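Long-range contact in cleavage stimulation factor 77 (Encephalitozoon cuniculi, PDB 2UY1), which probably binds mRNA as a nuclear helical-repeat protein of the Suppressor of forked family, named as a cleavage stimulation factor subunit: residues Glu381-Ile391 with Gln409-Leu420. Numbering follows the deposited sequence.
Sequences EKTSRMWDSMI and QKMDAIKADAIL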
ATOM      1  N   GLU B 381     -21.336   6.112  -0.176  1.00 23.84           N
ATOM      2  CA  GLU B 381     -20.524   5.859  -1.329  1.00 24.57           C
ATOM      3  C   GLU B 381     -19.173   5.347  -0.817  1.00 23.14           C
ATOM      4  O   GLU B 381     -18.828   5.610   0.324  1.00 23.32           O
ATOM      5  CB  GLU B 381     -20.316   7.149  -2.103  1.00 25.43           C
ATOM      6  CG  GLU B 381     -21.564   7.980  -2.205  1.00 31.43           C
ATOM      7  CD  GLU B 381     -21.432   9.052  -3.234  1.00 36.86           C
ATOM      8  OE1 GLU B 381     -21.842   8.808  -4.390  1.00 41.43           O
ATOM      9  OE2 GLU B 381     -20.909  10.127  -2.906  1.00 39.76           O
ATOM     10  N   LYS B 382     -18.452   4.617  -1.643  1.00 20.81           N
ATOM     11  CA  LYS B 382     -17.347   3.779  -1.183  1.00 20.57           C
ATOM     12  C   LYS B 382     -16.115   3.889  -2.045  1.00 19.97           C
ATOM     13  O   LYS B 382     -16.187   4.021  -3.281  1.00 20.78           O
ATOM     14  CB  LYS B 382     -17.847   2.328  -1.113  1.00 20.87           C
ATOM     15  CG  LYS B 382     -19.130   2.259  -0.290  1.00 22.05           C
ATOM     16  CD  LYS B 382     -19.749   0.982  -0.250  1.00 19.99           C
ATOM     17  CE  LYS B 382     -20.950   0.936  -1.017  1.00 17.83           C
ATOM     18  NZ  LYS B 382     -22.131   1.341  -0.300  1.00 21.62           N
ATOM     19  N   THR B 383     -14.963   3.884  -1.380  1.00 18.93           N
ATOM     20  CA  THR B 383     -13.697   3.763  -2.020  1.00 19.16           C
ATOM     21  C   THR B 383     -13.458   2.268  -2.246  1.00 18.86           C
ATOM     22  O   THR B 383     -14.164   1.479  -1.661  1.00 18.05           O
ATOM     23  CB  THR B 383     -12.577   4.331  -1.071  1.00 19.57           C
ATOM     24  OG1 THR B 383     -12.640   3.617   0.175  1.00 16.13           O
ATOM     25  CG2 THR B 383     -12.751   5.856  -0.834  1.00 17.26           C
ATOM     26  N   SER B 384     -12.477   1.907  -3.088  1.00 19.26           N
ATOM     27  CA  SER B 384     -12.123   0.489  -3.310  1.00 19.58           C
ATOM     28  C   SER B 384     -11.689  -0.103  -2.001  1.00 18.76           C
ATOM     29  O   SER B 384     -11.938  -1.255  -1.797  1.00 18.34           O
ATOM     30  CB  SER B 384     -10.928   0.230  -4.240  1.00 17.81           C
ATOM     31  OG  SER B 384     -11.053   0.863  -5.475  1.00 23.71           O
ATOM     32  N   ARG B 385     -10.994   0.666  -1.159  1.00 17.44           N
ATOM     33  CA  ARG B 385     -10.494   0.140   0.092  1.00 16.36           C
ATOM     34  C   ARG B 385     -11.657  -0.221   1.037  1.00 17.27           C
ATOM     35  O   ARG B 385     -11.563  -1.213   1.682  1.00 17.87           O
ATOM     36  CB  ARG B 385      -9.532   1.073   0.788  1.00 19.47           C
ATOM     37  CG  ARG B 385      -8.847   0.409   1.976  1.00 21.17           C
ATOM     38  CD  ARG B 385      -8.366   1.440   2.981  1.00 29.53           C
ATOM     39  NE  ARG B 385      -7.295   0.887   3.795  1.00 33.38           N
ATOM     40  CZ  ARG B 385      -6.490   1.595   4.578  1.00 39.52           C
ATOM     41  NH1 ARG B 385      -6.626   2.924   4.660  1.00 40.68           N
ATOM     42  NH2 ARG B 385      -5.541   0.963   5.277  1.00 41.62           N
ATOM     43  N   MET B 386     -12.742   0.554   1.056  1.00 16.06           N
ATOM     44  CA  MET B 386     -13.935   0.294   1.865  1.00 16.64           C
ATOM     45  C   MET B 386     -14.588  -0.975   1.318  1.00 15.22           C
ATOM     46  O   MET B 386     -14.799  -1.897   2.058  1.00 14.39           O
ATOM     47  CB  MET B 386     -14.932   1.475   1.785  1.00 15.48           C
ATOM     48  CG  MET B 386     -14.540   2.694   2.647  1.00 17.20           C
ATOM     49  SD  MET B 386     -15.529   4.164   2.155  1.00 19.91           S
ATOM     50  CE  MET B 386     -17.076   3.695   3.022  1.00 15.61           C
ATOM     51  N   TRP B 387     -14.861  -1.023   0.013  1.00 15.38           N
ATOM     52  CA  TRP B 387     -15.282  -2.292  -0.658  1.00 16.40           C
ATOM     53  C   TRP B 387     -14.429  -3.519  -0.299  1.00 15.09           C
ATOM     54  O   TRP B 387     -14.956  -4.550   0.179  1.00 16.59           O
ATOM     55  CB  TRP B 387     -15.332  -2.106  -2.190  1.00 16.56           C
ATOM     56  CG  TRP B 387     -16.621  -1.489  -2.745  1.00 16.36           C
ATOM     57  CD1 TRP B 387     -16.744  -0.290  -3.409  1.00 15.29           C
ATOM     58  CD2 TRP B 387     -17.925  -2.050  -2.675  1.00 16.96           C
ATOM     59  NE1 TRP B 387     -18.058  -0.089  -3.771  1.00 18.61           N
ATOM     60  CE2 TRP B 387     -18.801  -1.160  -3.323  1.00 19.06           C
ATOM     61  CE3 TRP B 387     -18.443  -3.264  -2.160  1.00 17.85           C
ATOM     62  CZ2 TRP B 387     -20.156  -1.430  -3.452  1.00 18.13           C
ATOM     63  CZ3 TRP B 387     -19.780  -3.493  -2.267  1.00 17.59           C
ATOM     64  CH2 TRP B 387     -20.628  -2.568  -2.874  1.00 16.90           C
ATOM     65  N   ASP B 388     -13.133  -3.448  -0.517  1.00 14.46           N
ATOM     66  CA  ASP B 388     -12.245  -4.564  -0.180  1.00 14.80           C
ATOM     67  C   ASP B 388     -12.182  -4.964   1.308  1.00 14.67           C
ATOM     68  O   ASP B 388     -12.070  -6.182   1.618  1.00 16.27           O
ATOM     69  CB  ASP B 388     -10.845  -4.316  -0.634  1.00 13.35           C
ATOM     70  CG  ASP B 388     -10.748  -4.122  -2.125  1.00 16.46           C
ATOM     71  OD1 ASP B 388     -11.699  -4.472  -2.836  1.00 22.87           O
ATOM     72  OD2 ASP B 388      -9.693  -3.669  -2.577  1.00 14.72           O
ATOM     73  N   SER B 389     -12.261  -4.006   2.225  1.00 15.19           N
ATOM     74  CA  SER B 389     -12.348  -4.348   3.687  1.00 14.65           C
ATOM     75  C   SER B 389     -13.625  -5.053   4.035  1.00 14.63           C
ATOM     76  O   SER B 389     -13.606  -6.071   4.770  1.00 14.93           O
ATOM     77  CB  SER B 389     -12.172  -3.086   4.555  1.00 16.23           C
ATOM     78  OG  SER B 389     -10.988  -2.416   4.126  1.00 14.44           O
ATOM     79  N   MET B 390     -14.741  -4.579   3.488  1.00 13.43           N
ATOM     80  CA  MET B 390     -16.035  -5.222   3.730  1.00 13.20           C
ATOM     81  C   MET B 390     -16.114  -6.619   3.093  1.00 13.40           C
ATOM     82  O   MET B 390     -16.644  -7.543   3.672  1.00 11.00           O
ATOM     83  CB  MET B 390     -17.191  -4.287   3.256  1.00 13.98           C
ATOM     84  CG  MET B 390     -18.608  -4.743   3.550  1.00 16.45           C
ATOM     85  SD  MET B 390     -18.964  -4.655   5.351  1.00 21.07           S
ATOM     86  CE  MET B 390     -18.470  -6.237   5.848  1.00 14.74           C
ATOM     87  N   ILE B 391     -15.609  -6.779   1.876  1.00 12.79           N
ATOM     88  CA  ILE B 391     -15.559  -8.109   1.211  1.00 12.10           C
ATOM     89  C   ILE B 391     -14.685  -9.077   2.018  1.00 10.93           C
ATOM     90  O   ILE B 391     -15.022 -10.267   2.160  1.00 10.49           O
ATOM     91  CB  ILE B 391     -15.028  -7.971  -0.309  1.00 12.11           C
ATOM     92  CG1 ILE B 391     -16.137  -7.353  -1.206  1.00 12.08           C
ATOM     93  CG2 ILE B 391     -14.510  -9.385  -0.873  1.00 13.84           C
ATOM     94  CD1 ILE B 391     -15.642  -6.650  -2.550  1.00 13.49           C
ATOM     95  N   GLN B 409     -21.709  -6.597  -6.407  1.00 16.72           N
ATOM     96  CA  GLN B 409     -21.839  -5.130  -6.166  1.00 16.16           C
ATOM     97  C   GLN B 409     -20.592  -4.266  -6.417  1.00 15.56           C
ATOM     98  O   GLN B 409     -20.701  -3.214  -6.996  1.00 14.72           O
ATOM     99  CB  GLN B 409     -22.394  -4.837  -4.760  1.00 16.77           C
ATOM    100  CG  GLN B 409     -23.929  -5.025  -4.564  1.00 18.24           C
ATOM    101  CD  GLN B 409     -24.276  -5.208  -3.055  1.00 20.40           C
ATOM    102  OE1 GLN B 409     -23.767  -4.485  -2.236  1.00 27.99           O
ATOM    103  NE2 GLN B 409     -25.122  -6.190  -2.716  1.00 28.57           N
ATOM    104  N   LYS B 410     -19.418  -4.690  -5.942  1.00 13.87           N
ATOM    105  CA  LYS B 410     -18.188  -4.018  -6.301  1.00 14.30           C
ATOM    106  C   LYS B 410     -17.955  -4.009  -7.846  1.00 13.27           C
ATOM    107  O   LYS B 410     -17.558  -2.996  -8.377  1.00 11.22           O
ATOM    108  CB  LYS B 410     -16.952  -4.626  -5.537  1.00 12.34           C
ATOM    109  CG  LYS B 410     -15.816  -3.678  -5.471  1.00 15.04           C
ATOM    110  CD  LYS B 410     -14.440  -4.291  -5.286  1.00 18.81           C
ATOM    111  CE  LYS B 410     -13.441  -3.105  -5.471  1.00 15.14           C
ATOM    112  NZ  LYS B 410     -12.046  -3.557  -5.483  1.00 16.96           N
ATOM    113  N   MET B 411     -18.131  -5.146  -8.545  1.00 15.42           N
ATOM    114  CA  MET B 411     -17.916  -5.177 -10.032  1.00 16.48           C
ATOM    115  C   MET B 411     -18.873  -4.276 -10.787  1.00 18.36           C
ATOM    116  O   MET B 411     -18.450  -3.636 -11.792  1.00 19.07           O
ATOM    117  CB  MET B 411     -17.968  -6.600 -10.615  1.00 17.16           C
ATOM    118  CG  MET B 411     -17.017  -7.601  -9.953  1.00 17.38           C
ATOM    119  SD  MET B 411     -15.288  -7.087 -10.105  1.00 18.62           S
ATOM    120  CE  MET B 411     -14.988  -6.311  -8.519  1.00 13.55           C
ATOM    121  N   ASP B 412     -20.131  -4.221 -10.323  1.00 18.29           N
ATOM    122  CA  ASP B 412     -21.140  -3.265 -10.789  1.00 19.50           C
ATOM    123  C   ASP B 412     -20.722  -1.801 -10.622  1.00 20.09           C
ATOM    124  O   ASP B 412     -20.940  -0.989 -11.529  1.00 20.05           O
ATOM    125  CB  ASP B 412     -22.491  -3.471 -10.094  1.00 20.20           C
ATOM    126  CG  ASP B 412     -23.141  -4.804 -10.485  1.00 24.27           C
ATOM    127  OD1 ASP B 412     -22.721  -5.358 -11.527  1.00 21.83           O
ATOM    128  OD2 ASP B 412     -24.003  -5.321  -9.716  1.00 25.61           O
ATOM    129  N   ALA B 413     -20.163  -1.476  -9.469  1.00 18.95           N
ATOM    130  CA  ALA B 413     -19.731  -0.132  -9.144  1.00 19.86           C
ATOM    131  C   ALA B 413     -18.539   0.326  -9.988  1.00 20.47           C
ATOM    132  O   ALA B 413     -18.491   1.490 -10.356  1.00 21.45           O
ATOM    133  CB  ALA B 413     -19.408  -0.027  -7.624  1.00 20.84           C
ATOM    134  N   ILE B 414     -17.528  -0.547 -10.179  1.00 20.16           N
ATOM    135  CA  ILE B 414     -16.401  -0.269 -11.093  1.00 20.69           C
ATOM    136  C   ILE B 414     -16.988   0.052 -12.506  1.00 21.30           C
ATOM    137  O   ILE B 414     -16.651   1.089 -13.135  1.00 22.06           O
ATOM    138  CB  ILE B 414     -15.425  -1.467 -11.185  1.00 19.73           C
ATOM    139  CG1 ILE B 414     -14.758  -1.778  -9.825  1.00 17.89           C
ATOM    140  CG2 ILE B 414     -14.396  -1.287 -12.311  1.00 20.03           C
ATOM    141  CD1 ILE B 414     -13.992  -3.082  -9.828  1.00 17.16           C
ATOM    142  N   LYS B 415     -17.882  -0.819 -12.963  1.00 21.95           N
ATOM    143  CA  LYS B 415     -18.517  -0.686 -14.287  1.00 23.99           C
ATOM    144  C   LYS B 415     -19.258   0.653 -14.449  1.00 23.87           C
ATOM    145  O   LYS B 415     -19.093   1.329 -15.479  1.00 24.44           O
ATOM    146  CB  LYS B 415     -19.448  -1.867 -14.556  1.00 21.79           C
ATOM    147  CG  LYS B 415     -19.912  -2.027 -15.987  1.00 27.06           C
ATOM    148  CD  LYS B 415     -20.943  -3.152 -16.124  1.00 27.27           C
ATOM    149  CE  LYS B 415     -21.928  -2.856 -17.255  1.00 38.63           C
ATOM    150  NZ  LYS B 415     -21.232  -3.013 -18.624  1.00 40.41           N
ATOM    151  N   ALA B 416     -20.032   1.038 -13.434  1.00 22.89           N
ATOM    152  CA  ALA B 416     -20.786   2.315 -13.411  1.00 24.92           C
ATOM    153  C   ALA B 416     -19.909   3.540 -13.136  1.00 25.50           C
ATOM    154  O   ALA B 416     -20.412   4.659 -13.068  1.00 27.15           O
ATOM    155  CB  ALA B 416     -21.948   2.270 -12.388  1.00 24.25           C
ATOM    156  N   ASP B 417     -18.612   3.317 -12.968  1.00 26.41           N
ATOM    157  CA  ASP B 417     -17.659   4.361 -12.572  1.00 27.98           C
ATOM    158  C   ASP B 417     -18.127   5.097 -11.307  1.00 27.86           C
ATOM    159  O   ASP B 417     -17.916   6.299 -11.146  1.00 28.03           O
ATOM    160  CB  ASP B 417     -17.276   5.252 -13.771  1.00 29.40           C
ATOM    161  CG  ASP B 417     -16.179   6.282 -13.444  1.00 33.64           C
ATOM    162  OD1 ASP B 417     -15.201   5.992 -12.696  1.00 36.46           O
ATOM    163  OD2 ASP B 417     -16.293   7.408 -13.967  1.00 36.06           O
ATOM    164  N   ALA B 418     -18.724   4.323 -10.385  1.00 26.94           N
ATOM    165  CA  ALA B 418     -19.270   4.791  -9.117  1.00 26.02           C
ATOM    166  C   ALA B 418     -18.352   4.666  -7.905  1.00 26.11           C
ATOM    167  O   ALA B 418     -18.775   4.954  -6.787  1.00 27.02           O
ATOM    168  CB  ALA B 418     -20.583   4.016  -8.818  1.00 25.43           C
ATOM    169  N   ILE B 419     -17.129   4.175  -8.057  1.00 25.20           N
ATOM    170  CA  ILE B 419     -16.280   4.070  -6.852  1.00 24.65           C
ATOM    171  C   ILE B 419     -15.664   5.431  -6.550  1.00 24.69           C
ATOM    172  O   ILE B 419     -15.155   6.106  -7.426  1.00 25.40           O
ATOM    173  CB  ILE B 419     -15.186   3.014  -6.993  1.00 24.59           C
ATOM    174  CG1 ILE B 419     -15.819   1.602  -7.158  1.00 25.06           C
ATOM    175  CG2 ILE B 419     -14.097   3.168  -5.887  1.00 21.87           C
ATOM    176  CD1 ILE B 419     -14.966   0.440  -6.757  1.00 25.50           C
ATOM    177  N   LEU B 420     -15.708   5.853  -5.301  1.00 25.43           N
ATOM    178  CA  LEU B 420     -15.084   7.133  -4.984  1.00 24.40           C
ATOM    179  C   LEU B 420     -13.578   7.033  -5.245  1.00 25.44           C
ATOM    180  O   LEU B 420     -12.959   5.974  -5.031  1.00 24.57           O
ATOM    181  CB  LEU B 420     -15.370   7.556  -3.563  1.00 23.47           C
ATOM    182  CG  LEU B 420     -16.812   7.797  -3.187  1.00 23.03           C
ATOM    183  CD1 LEU B 420     -16.795   7.901  -1.649  1.00 22.02           C
ATOM    184  CD2 LEU B 420     -17.307   9.068  -3.893  1.00 20.90           C
TER
HETATM  185  O   HOH W   1     -19.888   4.877  -4.361  1.00 29.45           O
HETATM  186  O   HOH W   2     -11.084   4.316  -4.445  1.00 20.00           O
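W387 and K410 join the antiparallel helices 384-397 and 400-415, consecutive in the TPR-like helical-repeat fold of the Suf family; the axes of segments 384-391 and 409-415 approach to 11.1 Å at 168°. The apolar core is the W387 indole. The K410 chain lies over one face, its CG 4.0 Å from the centroid of the five-membered ring in a CH-pi contact, while CD of K382 lies against the opposite face, offset toward the rim; Q409 CB approaches W387 CH2 to 3.4 Å. F377, from helix 370-379, meets the same indole edge-to-face.

K410 is also a knob in the hole formed by S384, W387, D388 and I391. With CG anti to the backbone N (chi1 -158°) and the chain extended beyond it, NZ clears the indole and forms a salt bridge to D388 OD1 (2.8 Å) on the syn side; a polar side chain of another protein chain also bonds NZ.

Beyond helix 400-415, the chain folds back against the capping box of T383 and M386, where T383 OG1 accepts from M386 N and also bonds E358. L420 CD1 packs 3.6 Å from E381 CB, and I419 CD1 lies 3.9 Å from W387 CD1. Two waters bridge the backbones, one from K382 N to A418 O and another from S384 N to L420 O. Between them, L420 N donates directly to K382 O (2.8 Å), approaching from above the carbonyl plane.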